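Local atomic coordinates of pesticidal crystal protein CRY4AA (Bacillus thuringiensis, PDB entry 2C9K), a protein that binds to midgut epithelial cells of insects such as mosquito larvae and promotes their colloid-osmotic lysis as a pore-forming delta-endotoxin. Residues S272-Y277 against Y446-Y451; N219-T224 against L267-S272; T533-N538 against F589-V594; A526-A531 against T596-L601. All blocks are in the same frame, centred on the assembly; numbering follows the deposited sequence.

Contact 1 of 4, residues S272-Y277 against Y446-Y451; sequences SPYKYY and YKTQVY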
loop_
_atom_site.group_PDB
_atom_site.type_symbol
_atom_site.label_atom_id
_atom_site.label_comp_id
_atom_site.label_asym_id
_atom_site.label_seq_id
_atom_site.Cartn_x
_atom_site.Cartn_y
_atom_site.Cartn_z
ATOM N N SER A 272 26.915 2.454 9.755
ATOM C CA SER A 272 26.903 3.908 9.882
ATOM C C SER A 272 26.498 4.231 11.312
ATOM O O SER A 272 25.814 3.443 11.954
ATOM C CB SER A 272 25.907 4.518 8.904
ATOM O OG SER A 272 26.239 4.155 7.573
ATOM N N PRO A 273 26.919 5.395 11.831
ATOM C CA PRO A 273 26.594 5.805 13.206
ATOM C C PRO A 273 25.179 6.319 13.439
ATOM O O PRO A 273 24.674 6.267 14.560
ATOM C CB PRO A 273 27.632 6.881 13.491
ATOM C CG PRO A 273 27.737 7.552 12.162
ATOM C CD PRO A 273 27.819 6.375 11.199
ATOM N N TYR A 274 24.546 6.814 12.385
ATOM C CA TYR A 274 23.203 7.365 12.496
ATOM C C TYR A 274 22.216 6.511 13.290
ATOM O O TYR A 274 21.177 7.004 13.734
ATOM C CB TYR A 274 22.654 7.650 11.097
ATOM C CG TYR A 274 23.645 8.414 10.270
ATOM C CD1 TYR A 274 24.393 7.775 9.286
ATOM C CD2 TYR A 274 23.914 9.758 10.538
ATOM C CE1 TYR A 274 25.393 8.453 8.589
ATOM C CE2 TYR A 274 24.907 10.445 9.848
ATOM C CZ TYR A 274 25.644 9.782 8.876
ATOM O OH TYR A 274 26.635 10.438 8.190
ATOM N N LYS A 275 22.536 5.238 13.474
ATOM C CA LYS A 275 21.648 4.365 14.223
ATOM C C LYS A 275 21.630 4.747 15.698
ATOM O O LYS A 275 20.762 4.301 16.443
ATOM C CB LYS A 275 22.079 2.906 14.062
ATOM C CG LYS A 275 23.550 2.662 14.352
ATOM C CD LYS A 275 23.929 1.217 14.114
ATOM C CE LYS A 275 25.329 0.935 14.619
ATOM N NZ LYS A 275 25.781 -0.452 14.296
ATOM N N TYR A 276 22.577 5.586 16.113
ATOM C CA TYR A 276 22.678 6.009 17.514
ATOM C C TYR A 276 21.986 7.339 17.787
ATOM O O TYR A 276 21.892 7.774 18.927
ATOM C CB TYR A 276 24.149 6.100 17.939
ATOM C CG TYR A 276 24.883 4.773 17.951
ATOM C CD1 TYR A 276 26.050 4.598 17.211
ATOM C CD2 TYR A 276 24.414 3.694 18.700
ATOM C CE1 TYR A 276 26.728 3.387 17.210
ATOM C CE2 TYR A 276 25.087 2.473 18.707
ATOM C CZ TYR A 276 26.241 2.334 17.954
ATOM O OH TYR A 276 26.903 1.134 17.925
ATOM N N TYR A 277 21.511 7.980 16.726
ATOM C CA TYR A 277 20.806 9.249 16.843
ATOM C C TYR A 277 19.350 8.987 17.176
ATOM O O TYR A 277 18.885 7.845 17.134
ATOM C CB TYR A 277 20.878 10.026 15.534
ATOM C CG TYR A 277 22.194 10.714 15.307
ATOM C CD1 TYR A 277 23.382 9.989 15.238
ATOM C CD2 TYR A 277 22.258 12.099 15.175
ATOM C CE1 TYR A 277 24.602 10.628 15.047
ATOM C CE2 TYR A 277 23.467 12.746 14.982
ATOM C CZ TYR A 277 24.630 12.004 14.919
ATOM O OH TYR A 277 25.820 12.642 14.719
ATOM N N TYR A 446 31.019 13.009 9.270
ATOM C CA TYR A 446 31.194 11.629 8.849
ATOM C C TYR A 446 31.408 11.425 7.365
ATOM O O TYR A 446 31.135 12.307 6.544
ATOM C CB TYR A 446 29.982 10.802 9.261
ATOM C CG TYR A 446 29.483 11.084 10.653
ATOM C CD1 TYR A 446 28.738 12.224 10.929
ATOM C CD2 TYR A 446 29.741 10.198 11.691
ATOM C CE1 TYR A 446 28.259 12.470 12.201
ATOM C CE2 TYR A 446 29.266 10.435 12.968
ATOM C CZ TYR A 446 28.526 11.571 13.215
ATOM O OH TYR A 446 28.053 11.792 14.482
ATOM N N LYS A 447 31.895 10.231 7.039
ATOM C CA LYS A 447 32.133 9.838 5.658
ATOM C C LYS A 447 31.079 8.813 5.262
ATOM O O LYS A 447 30.941 8.483 4.086
ATOM C CB LYS A 447 33.524 9.227 5.496
ATOM C CG LYS A 447 34.646 10.225 5.586
ATOM C CD LYS A 447 35.970 9.553 5.293
ATOM C CE LYS A 447 37.120 10.519 5.479
ATOM N NZ LYS A 447 36.867 11.751 4.698
ATOM N N THR A 448 30.346 8.314 6.254
ATOM C CA THR A 448 29.304 7.332 6.010
ATOM C C THR A 448 28.023 8.020 5.603
ATOM O O THR A 448 27.798 9.179 5.930
ATOM C CB THR A 448 29.008 6.488 7.247
ATOM O OG1 THR A 448 28.819 7.350 8.366
ATOM C CG2 THR A 448 30.137 5.548 7.535
ATOM N N GLN A 449 27.180 7.279 4.895
ATOM C CA GLN A 449 25.905 7.790 4.408
ATOM C C GLN A 449 24.944 6.607 4.319
ATOM O O GLN A 449 25.325 5.528 3.859
ATOM C CB GLN A 449 26.113 8.407 3.028
ATOM C CG GLN A 449 24.961 9.217 2.496
ATOM C CD GLN A 449 25.232 9.740 1.090
ATOM O OE1 GLN A 449 24.405 10.438 0.500
ATOM N NE2 GLN A 449 26.393 9.401 0.549
ATOM N N VAL A 450 23.713 6.806 4.787
ATOM C CA VAL A 450 22.682 5.764 4.756
ATOM C C VAL A 450 21.611 6.144 3.735
ATOM O O VAL A 450 21.104 7.271 3.745
ATOM C CB VAL A 450 21.994 5.599 6.129
ATOM C CG1 VAL A 450 20.817 4.667 6.006
ATOM C CG2 VAL A 450 22.969 5.045 7.137
ATOM N N TYR A 451 21.261 5.212 2.854
ATOM C CA TYR A 451 20.247 5.498 1.847
ATOM C C TYR A 451 18.968 4.724 2.114
ATOM O O TYR A 451 18.957 3.743 2.858
ATOM C CB TYR A 451 20.731 5.113 0.442
ATOM C CG TYR A 451 22.031 5.740 -0.024
ATOM C CD1 TYR A 451 23.266 5.230 0.383
ATOM C CD2 TYR A 451 22.026 6.811 -0.913
ATOM C CE1 TYR A 451 24.461 5.770 -0.091
ATOM C CE2 TYR A 451 23.206 7.357 -1.388
ATOM C CZ TYR A 451 24.422 6.836 -0.979
ATOM O OH TYR A 451 25.594 7.374 -1.471
#
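Tyr274 reaches across to the 446-451 segment and gives its hydroxyl proton to a backbone carbonyl. Its CG is anti to the carbonyl carbon (chi1 -49°), and the ring extends from there to Thr448. The bond from Tyr274 OH to Thr448 O is 2.8 Å long. The donor sits above the carbonyl plane, 45° out of it. The edge of the Tyr274 ring also turns toward the face of the Tyr446 ring in an edge-to-face pair, with planes at 55°. Pro273 packs against Tyr446, with Pro273 CG 3.4 Å from Tyr446 CD2. Its CD lies against Thr448 OG1. The hydroxyls of Tyr446 and Tyr277 lie very close, but the modelled bond is too short to be trusted. Ser272 CB and OG rest on Val450 CG2, and Ser272 OG bonds back to Asn268 O. In the second shell, Tyr276 N bonds to Pro273 O and Tyr277 N to Tyr274 O, within the turn carrying the two tyrosines. Asn219 ND2 binds the carbonyls of Lys275 and Tyr277. Val450 pairs with Leu440 and packs on Val266. The contact joins the loop after one edge strand to the entry of the central strand, in a three-stranded antiparallel sheet of the toxin's middle domain, a beta-prism fold.

Contact 2 of 4, residues N219-T224 against L267-S272; sequences NINWNT and LNFEES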
loop_
_atom_site.group_PDB
_atom_site.type_symbol
_atom_site.label_atom_id
_atom_site.label_comp_id
_atom_site.label_asym_id
_atom_site.label_seq_id
_atom_site.Cartn_x
_atom_site.Cartn_y
_atom_site.Cartn_z
ATOM N N ASN A 219 19.396 2.424 22.256
ATOM C CA ASN A 219 18.607 3.267 21.375
ATOM C C ASN A 219 17.433 2.507 20.778
ATOM O O ASN A 219 17.455 1.279 20.710
ATOM C CB ASN A 219 19.483 3.847 20.257
ATOM C CG ASN A 219 18.834 5.039 19.570
ATOM O OD1 ASN A 219 17.801 5.528 20.013
ATOM N ND2 ASN A 219 19.444 5.515 18.491
ATOM N N ILE A 220 16.391 3.237 20.394
ATOM C CA ILE A 220 15.248 2.615 19.748
ATOM C C ILE A 220 15.835 2.269 18.393
ATOM O O ILE A 220 16.636 3.044 17.867
ATOM C CB ILE A 220 14.099 3.617 19.526
ATOM C CG1 ILE A 220 13.646 4.195 20.866
ATOM C CG2 ILE A 220 12.938 2.929 18.806
ATOM C CD1 ILE A 220 13.129 3.154 21.841
ATOM N N ASN A 221 15.467 1.123 17.827
ATOM C CA ASN A 221 16.007 0.742 16.524
ATOM C C ASN A 221 15.091 1.110 15.356
ATOM O O ASN A 221 14.116 0.405 15.070
ATOM C CB ASN A 221 16.295 -0.752 16.474
ATOM C CG ASN A 221 17.103 -1.134 15.256
ATOM O OD1 ASN A 221 16.812 -0.692 14.147
ATOM N ND2 ASN A 221 18.124 -1.958 15.454
ATOM N N TRP A 222 15.425 2.205 14.675
ATOM C CA TRP A 222 14.651 2.692 13.534
ATOM C C TRP A 222 14.549 1.721 12.345
ATOM O O TRP A 222 13.499 1.630 11.708
ATOM C CB TRP A 222 15.231 4.020 13.038
ATOM C CG TRP A 222 14.540 4.540 11.826
ATOM C CD1 TRP A 222 13.408 5.300 11.784
ATOM C CD2 TRP A 222 14.893 4.276 10.473
ATOM N NE1 TRP A 222 13.032 5.524 10.486
ATOM C CE2 TRP A 222 13.929 4.904 9.657
ATOM C CE3 TRP A 222 15.932 3.561 9.865
ATOM C CZ2 TRP A 222 13.972 4.841 8.269
ATOM C CZ3 TRP A 222 15.971 3.501 8.485
ATOM C CH2 TRP A 222 14.997 4.139 7.703
ATOM N N ASN A 223 15.628 1.005 12.038
ATOM C CA ASN A 223 15.605 0.072 10.911
ATOM C C ASN A 223 14.623 -1.060 11.177
ATOM O O ASN A 223 13.969 -1.572 10.267
ATOM C CB ASN A 223 16.997 -0.516 10.648
ATOM C CG ASN A 223 17.093 -1.188 9.286
ATOM O OD1 ASN A 223 18.064 -1.873 8.986
ATOM N ND2 ASN A 223 16.080 -0.983 8.450
ATOM N N THR A 224 14.529 -1.455 12.439
ATOM C CA THR A 224 13.619 -2.524 12.824
ATOM C C THR A 224 12.193 -2.010 12.665
ATOM O O THR A 224 11.309 -2.709 12.201
ATOM C CB THR A 224 13.880 -2.944 14.284
ATOM O OG1 THR A 224 15.198 -3.505 14.383
ATOM C CG2 THR A 224 12.843 -3.952 14.747
ATOM N N LEU A 267 19.927 1.115 3.111
ATOM C CA LEU A 267 21.292 0.683 2.860
ATOM C C LEU A 267 22.269 1.384 3.797
ATOM O O LEU A 267 22.137 2.589 4.056
ATOM C CB LEU A 267 21.675 0.983 1.404
ATOM C CG LEU A 267 23.157 0.922 0.999
ATOM C CD1 LEU A 267 23.703 -0.496 1.135
ATOM C CD2 LEU A 267 23.299 1.413 -0.429
ATOM N N ASN A 268 23.244 0.611 4.288
ATOM C CA ASN A 268 24.305 1.070 5.188
ATOM C C ASN A 268 23.872 1.473 6.586
ATOM O O ASN A 268 24.519 2.296 7.232
ATOM C CB ASN A 268 25.089 2.224 4.566
ATOM C CG ASN A 268 25.946 1.781 3.405
ATOM O OD1 ASN A 268 26.348 0.613 3.314
ATOM N ND2 ASN A 268 26.247 2.713 2.515
ATOM N N PHE A 269 22.785 0.881 7.061
ATOM C CA PHE A 269 22.283 1.191 8.383
ATOM C C PHE A 269 23.241 0.749 9.484
ATOM O O PHE A 269 23.633 1.535 10.350
ATOM C CB PHE A 269 20.944 0.503 8.616
ATOM C CG PHE A 269 20.447 0.649 10.019
ATOM C CD1 PHE A 269 19.912 1.857 10.455
ATOM C CD2 PHE A 269 20.584 -0.393 10.929
ATOM C CE1 PHE A 269 19.524 2.027 11.787
ATOM C CE2 PHE A 269 20.199 -0.230 12.258
ATOM C CZ PHE A 269 19.669 0.981 12.688
ATOM N N GLU A 270 23.608 -0.523 9.447
ATOM C CA GLU A 270 24.475 -1.101 10.458
ATOM C C GLU A 270 25.903 -0.574 10.499
ATOM O O GLU A 270 26.480 -0.477 11.571
ATOM C CB GLU A 270 24.469 -2.628 10.319
ATOM C CG GLU A 270 23.062 -3.234 10.357
ATOM C CD GLU A 270 22.395 -3.356 8.968
ATOM O OE1 GLU A 270 22.524 -2.420 8.131
ATOM O OE2 GLU A 270 21.724 -4.395 8.723
ATOM N N GLU A 271 26.477 -0.219 9.358
ATOM C CA GLU A 271 27.850 0.266 9.367
ATOM C C GLU A 271 28.005 1.774 9.417
ATOM O O GLU A 271 29.086 2.306 9.174
ATOM C CB GLU A 271 28.618 -0.314 8.182
ATOM C CG GLU A 271 28.891 -1.799 8.356
ATOM C CD GLU A 271 29.994 -2.311 7.449
ATOM O OE1 GLU A 271 30.419 -3.473 7.645
ATOM O OE2 GLU A 271 30.433 -1.558 6.544
ATOM N N SER A 272 26.915 2.454 9.755
ATOM C CA SER A 272 26.903 3.908 9.882
ATOM C C SER A 272 26.498 4.231 11.312
ATOM O O SER A 272 25.814 3.443 11.954
ATOM C CB SER A 272 25.907 4.518 8.904
ATOM O OG SER A 272 26.239 4.155 7.573
#
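Phe269 lays one face of its ring against Asn223, in a CH-pi contact between the helical N-terminal domain and the middle domain of the toxin. Asn223 stands in the first turn of helix 222-240, and Phe269 opens a type I beta turn that runs to Ser272. Asn223 CB lies 3.4 Å from the centroid of the Phe269 ring and only 4° off the ring normal. The Phe269 side chain leaves its backbone with CG anti to N (chi1 173°), which carries the ring to the start of the helix. The amide of Asn223 is inclined to the ring by 53°, and its OD1 comes 3.5 Å from Phe269 CD2. Trp222 adds a looser apolar touch. Its CE3 edge is 4.4 Å from Phe269 CE1, while its NE1 bonds to Glu283 on helix 279-286. Gln282 of that helix also touches Phe269. No hydrogen bond joins the two segments, so packing alone makes the contact. Asn221 is the N-cap of helix 222-240, and its ND2 is held by Asp213. Its OD1 accepts from Thr224 N at 3.0 Å, with the donor above the carbonyl plane. The same OD1 lies 3.6 Å from Phe269 CZ.

Contact 3 of 4, residues T533-N538 against F589-V594; sequences TRAVIN and FNRSDV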
loop_
_atom_site.group_PDB
_atom_site.type_symbol
_atom_site.label_atom_id
_atom_site.label_comp_id
_atom_site.label_asym_id
_atom_site.label_seq_id
_atom_site.Cartn_x
_atom_site.Cartn_y
_atom_site.Cartn_z
ATOM N N THR A 533 -22.047 23.802 11.314
ATOM C CA THR A 533 -20.763 24.235 10.774
ATOM C C THR A 533 -20.233 23.290 9.691
ATOM O O THR A 533 -19.049 22.961 9.658
ATOM C CB THR A 533 -19.735 24.345 11.905
ATOM O OG1 THR A 533 -19.732 23.132 12.673
ATOM C CG2 THR A 533 -20.074 25.528 12.801
ATOM N N ARG A 534 -21.118 22.867 8.796
ATOM C CA ARG A 534 -20.737 21.957 7.725
ATOM C C ARG A 534 -19.859 22.647 6.695
ATOM O O ARG A 534 -20.105 23.792 6.312
ATOM C CB ARG A 534 -21.984 21.411 7.027
ATOM C CG ARG A 534 -23.030 20.854 7.960
ATOM C CD ARG A 534 -24.365 20.783 7.258
ATOM N NE ARG A 534 -24.498 19.597 6.420
ATOM C CZ ARG A 534 -25.442 19.442 5.494
ATOM N NH1 ARG A 534 -26.332 20.406 5.282
ATOM N NH2 ARG A 534 -25.509 18.322 4.791
ATOM N N ALA A 535 -18.826 21.943 6.250
ATOM C CA ALA A 535 -17.940 22.478 5.233
ATOM C C ALA A 535 -18.697 22.306 3.923
ATOM O O ALA A 535 -19.494 21.379 3.775
ATOM C CB ALA A 535 -16.639 21.697 5.198
ATOM N N VAL A 536 -18.472 23.209 2.983
ATOM C CA VAL A 536 -19.135 23.133 1.690
ATOM C C VAL A 536 -18.066 22.937 0.630
ATOM O O VAL A 536 -17.029 23.594 0.670
ATOM C CB VAL A 536 -19.936 24.422 1.411
ATOM C CG1 VAL A 536 -20.335 24.502 -0.050
ATOM C CG2 VAL A 536 -21.171 24.434 2.274
ATOM N N ILE A 537 -18.319 22.037 -0.312
ATOM C CA ILE A 537 -17.357 21.746 -1.372
ATOM C C ILE A 537 -17.877 21.968 -2.787
ATOM O O ILE A 537 -18.906 21.419 -3.175
ATOM C CB ILE A 537 -16.885 20.306 -1.263
ATOM C CG1 ILE A 537 -18.111 19.393 -1.125
ATOM C CG2 ILE A 537 -15.926 20.177 -0.092
ATOM C CD1 ILE A 537 -17.800 17.951 -0.822
ATOM N N ASN A 538 -17.152 22.767 -3.556
ATOM C CA ASN A 538 -17.544 23.049 -4.924
ATOM C C ASN A 538 -16.556 22.438 -5.897
ATOM O O ASN A 538 -15.352 22.669 -5.822
ATOM C CB ASN A 538 -17.648 24.552 -5.137
ATOM C CG ASN A 538 -18.726 25.171 -4.286
ATOM O OD1 ASN A 538 -19.909 24.873 -4.457
ATOM N ND2 ASN A 538 -18.328 26.027 -3.349
ATOM N N PHE A 589 -11.325 21.257 -6.990
ATOM C CA PHE A 589 -12.108 21.245 -5.765
ATOM C C PHE A 589 -11.850 22.510 -4.955
ATOM O O PHE A 589 -10.700 22.885 -4.715
ATOM C CB PHE A 589 -11.751 20.030 -4.891
ATOM C CG PHE A 589 -12.280 18.724 -5.405
ATOM C CD1 PHE A 589 -11.571 17.989 -6.347
ATOM C CD2 PHE A 589 -13.508 18.244 -4.970
ATOM C CE1 PHE A 589 -12.080 16.796 -6.851
ATOM C CE2 PHE A 589 -14.027 17.049 -5.471
ATOM C CZ PHE A 589 -13.311 16.326 -6.414
ATOM N N ASN A 590 -12.928 23.164 -4.535
ATOM C CA ASN A 590 -12.835 24.373 -3.716
ATOM C C ASN A 590 -13.702 24.240 -2.479
ATOM O O ASN A 590 -14.731 23.559 -2.491
ATOM C CB ASN A 590 -13.305 25.606 -4.485
ATOM C CG ASN A 590 -12.186 26.298 -5.227
ATOM O OD1 ASN A 590 -12.123 26.253 -6.454
ATOM N ND2 ASN A 590 -11.290 26.945 -4.485
ATOM N N ARG A 591 -13.269 24.887 -1.405
ATOM C CA ARG A 591 -14.024 24.902 -0.161
ATOM C C ARG A 591 -14.463 26.351 0.032
ATOM O O ARG A 591 -13.630 27.253 0.028
ATOM C CB ARG A 591 -13.152 24.446 1.005
ATOM C CG ARG A 591 -13.892 24.471 2.308
ATOM C CD ARG A 591 -13.228 23.650 3.377
ATOM N NE ARG A 591 -13.957 23.813 4.625
ATOM C CZ ARG A 591 -13.606 23.253 5.773
ATOM N NH1 ARG A 591 -12.530 22.484 5.827
ATOM N NH2 ARG A 591 -14.328 23.471 6.863
ATOM N N SER A 592 -15.761 26.582 0.190
ATOM C CA SER A 592 -16.254 27.946 0.336
ATOM C C SER A 592 -16.772 28.329 1.715
ATOM O O SER A 592 -16.864 29.510 2.034
ATOM C CB SER A 592 -17.346 28.197 -0.692
ATOM O OG SER A 592 -18.364 27.228 -0.563
ATOM N N ASP A 593 -17.118 27.337 2.528
ATOM C CA ASP A 593 -17.637 27.603 3.868
ATOM C C ASP A 593 -16.659 28.440 4.689
ATOM O O ASP A 593 -15.490 28.552 4.342
ATOM C CB ASP A 593 -17.935 26.289 4.603
ATOM C CG ASP A 593 -16.692 25.461 4.850
ATOM O OD1 ASP A 593 -16.168 24.866 3.885
ATOM O OD2 ASP A 593 -16.235 25.408 6.011
ATOM N N VAL A 594 -17.146 29.020 5.779
ATOM C CA VAL A 594 -16.326 29.855 6.647
ATOM C C VAL A 594 -15.771 29.084 7.837
ATOM O O VAL A 594 -14.780 29.487 8.443
ATOM C CB VAL A 594 -17.149 31.045 7.188
ATOM C CG1 VAL A 594 -16.432 31.692 8.357
ATOM C CG2 VAL A 594 -17.367 32.061 6.095
#
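Asn538 and Asn590 form a hydrogen-bonded antiparallel pair, and Ile537 and Arg591 beside them form a non-hydrogen-bonded pair. The short strand segments run at 149° to each other. Backbone bonds carry the pairing. Asn538 N gives to Asn590 O at 2.8 Å, and Asn590 N returns the bond to Asn538 O at the same length. Just past the end of strand 584-591, Ser592 N reaches Val536 O in a longer bond of 3.3 Å. The same three carbonyl oxygens also take CA-H...O contacts, among them Arg591 CA to Val536 O.

Charged groups extend the contact past the ladder. Arg591 forms a salt bridge with Asp593 on its own segment. Its NH2 meets the syn lone pair of Asp593 OD2 at 2.8 Å, with the acceptor nearly in the guanidinium plane. The arginine chain is extended from CG to NE, which brings the guanidinium to Ala535, whose CB lies over one face, offset toward the rim, 3.4 Å from Arg591 NH2. The same group also bonds to Phe502 O through NH1 and to Thr598 O through NH2, so several acceptors fix its rotation. Asp593 OD1 appears to accept from Val536 N, although its position is less certain.

Other side chains meet at the margin. Asn538 ND2 makes a weak bond to Ser592 OG at 3.0 Å, and Val536 CG1 touches that same oxygen.

Strands 584-591 and 536-541 are neighbours in one antiparallel sheet of the C-terminal domain, a beta-sandwich of the jelly-roll type in delta-endotoxins.

Contact 4 of 4, residues A526-A531 against T596-L601; sequences ASNGSA and TNTTVL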
loop_
_atom_site.group_PDB
_atom_site.type_symbol
_atom_site.label_atom_id
_atom_site.label_comp_id
_atom_site.label_asym_id
_atom_site.label_seq_id
_atom_site.Cartn_x
_atom_site.Cartn_y
_atom_site.Cartn_z
ATOM N N ALA A 526 -13.716 12.343 5.604
ATOM C CA ALA A 526 -13.846 12.324 7.057
ATOM C C ALA A 526 -14.030 13.793 7.428
ATOM O O ALA A 526 -13.572 14.685 6.707
ATOM C CB ALA A 526 -12.584 11.768 7.702
ATOM N N SER A 527 -14.693 14.055 8.546
ATOM C CA SER A 527 -14.929 15.437 8.942
ATOM C C SER A 527 -15.513 15.569 10.333
ATOM O O SER A 527 -16.433 14.843 10.694
ATOM C CB SER A 527 -15.886 16.097 7.947
ATOM O OG SER A 527 -16.275 17.389 8.382
ATOM N N ASN A 528 -14.973 16.491 11.117
ATOM C CA ASN A 528 -15.512 16.723 12.442
ATOM C C ASN A 528 -16.514 17.870 12.290
ATOM O O ASN A 528 -17.320 17.860 11.359
ATOM C CB ASN A 528 -14.405 17.068 13.447
ATOM C CG ASN A 528 -13.434 18.091 12.914
ATOM O OD1 ASN A 528 -13.800 18.936 12.094
ATOM N ND2 ASN A 528 -12.190 18.037 13.387
ATOM N N GLY A 529 -16.464 18.857 13.180
ATOM C CA GLY A 529 -17.411 19.958 13.098
ATOM C C GLY A 529 -18.808 19.537 13.528
ATOM O O GLY A 529 -18.996 18.463 14.096
ATOM N N SER A 530 -19.801 20.374 13.256
ATOM C CA SER A 530 -21.170 20.054 13.643
ATOM C C SER A 530 -22.160 20.398 12.545
ATOM O O SER A 530 -21.816 21.041 11.555
ATOM C CB SER A 530 -21.561 20.831 14.889
ATOM O OG SER A 530 -21.926 22.148 14.522
ATOM N N ALA A 531 -23.405 19.985 12.749
ATOM C CA ALA A 531 -24.468 20.232 11.788
ATOM C C ALA A 531 -24.614 21.706 11.389
ATOM O O ALA A 531 -25.056 22.012 10.282
ATOM C CB ALA A 531 -25.791 19.704 12.340
ATOM N N THR A 596 -13.625 27.457 9.331
ATOM C CA THR A 596 -12.215 27.078 9.292
ATOM C C THR A 596 -11.826 26.000 10.290
ATOM O O THR A 596 -10.903 25.232 10.035
ATOM C CB THR A 596 -11.291 28.289 9.536
ATOM O OG1 THR A 596 -11.436 28.739 10.889
ATOM C CG2 THR A 596 -11.640 29.423 8.588
ATOM N N ASN A 597 -12.512 25.941 11.428
ATOM C CA ASN A 597 -12.188 24.930 12.424
ATOM C C ASN A 597 -12.737 23.544 12.098
ATOM O O ASN A 597 -12.336 22.555 12.718
ATOM C CB ASN A 597 -12.657 25.368 13.812
ATOM C CG ASN A 597 -11.750 26.425 14.420
ATOM O OD1 ASN A 597 -10.540 26.443 14.163
ATOM N ND2 ASN A 597 -12.325 27.304 15.244
ATOM N N THR A 598 -13.645 23.461 11.129
ATOM C CA THR A 598 -14.187 22.163 10.748
ATOM C C THR A 598 -13.219 21.470 9.794
ATOM O O THR A 598 -13.130 21.825 8.625
ATOM C CB THR A 598 -15.559 22.296 10.070
ATOM O OG1 THR A 598 -16.482 22.880 10.992
ATOM C CG2 THR A 598 -16.088 20.934 9.658
ATOM N N THR A 599 -12.489 20.490 10.318
ATOM C CA THR A 599 -11.514 19.725 9.544
ATOM C C THR A 599 -12.189 18.724 8.619
ATOM O O THR A 599 -13.081 17.984 9.034
ATOM C CB THR A 599 -10.558 18.926 10.461
ATOM O OG1 THR A 599 -9.732 19.826 11.211
ATOM C CG2 THR A 599 -9.683 18.000 9.638
ATOM N N VAL A 600 -11.752 18.700 7.364
ATOM C CA VAL A 600 -12.287 17.773 6.372
ATOM C C VAL A 600 -11.120 17.001 5.764
ATOM O O VAL A 600 -10.156 17.593 5.276
ATOM C CB VAL A 600 -13.043 18.519 5.245
ATOM C CG1 VAL A 600 -13.510 17.529 4.179
ATOM C CG2 VAL A 600 -14.235 19.260 5.826
ATOM N N LEU A 601 -11.193 15.677 5.814
ATOM C CA LEU A 601 -10.132 14.859 5.250
ATOM C C LEU A 601 -10.638 14.130 4.010
ATOM O O LEU A 601 -11.521 13.280 4.091
ATOM C CB LEU A 601 -9.621 13.866 6.293
ATOM C CG LEU A 601 -9.024 14.507 7.551
ATOM C CD1 LEU A 601 -8.580 13.422 8.514
ATOM C CD2 LEU A 601 -7.846 15.397 7.182
#
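Ala526 pairs with Leu601 through two backbone bonds. Ala526 N gives to Leu601 O at 2.8 Å, and Leu601 N gives to Ala526 O at 2.7 Å. The CB atoms of the two residues meet on one face of the sheet, 3.9 Å apart. Ser527 comes next, in a non-hydrogen-bonded pair with Val600, and both side chains lie on the other face. Ser527 OG stands 3.8 Å from Val600 CG2, and Ser527 CA makes a CA-H...O contact with Thr599 O. Asn528 then grips Thr599 twice. Its backbone N bonds to Thr599 O at 3.2 Å. Its side chain, with CG between the backbone N and the carbonyl carbon (chi1 46°), bends back so that Asn528 OD1 accepts a weak bond from Thr599 N at 2.7 Å. Asn528 ND2 is held by Gly557 O, and Thr599 OG1 bonds to Tyr560 OH. Gly529 CA passes 3.7 Å from Thr598 OG1. That hydroxyl bonds to Thr533 O, which ties the residues before strand 600-609 to the loop leading to strand 536-541. The pairing joins the end of strand 517-527 to the start of strand 600-609, in an antiparallel part of the C-terminal beta-sandwich of this three-domain toxin.

Overall arrangement
Contacts 1 and 2 lie together, centres about 8 Å apart, and share Ser272. Both use the 267-277 region that follows strand 262-267, and Asn219 of contact 2 bonds the turn of contact 1. Contacts 3 and 4 form a second group in the C-terminal domain, about 10 Å apart between centres and more than 40 Å from contact 1. Contact 3 is nested within the loop closed by contact 4, and the two join strands that follow one another in the chain. Contacts 1 and 4 are mostly buried, while 2 and 3 are partly so. Aromatic rings dominate the first pair. Strand ladders make the second, with a salt bridge added in contact 3. Contact 2 alone spans two domains.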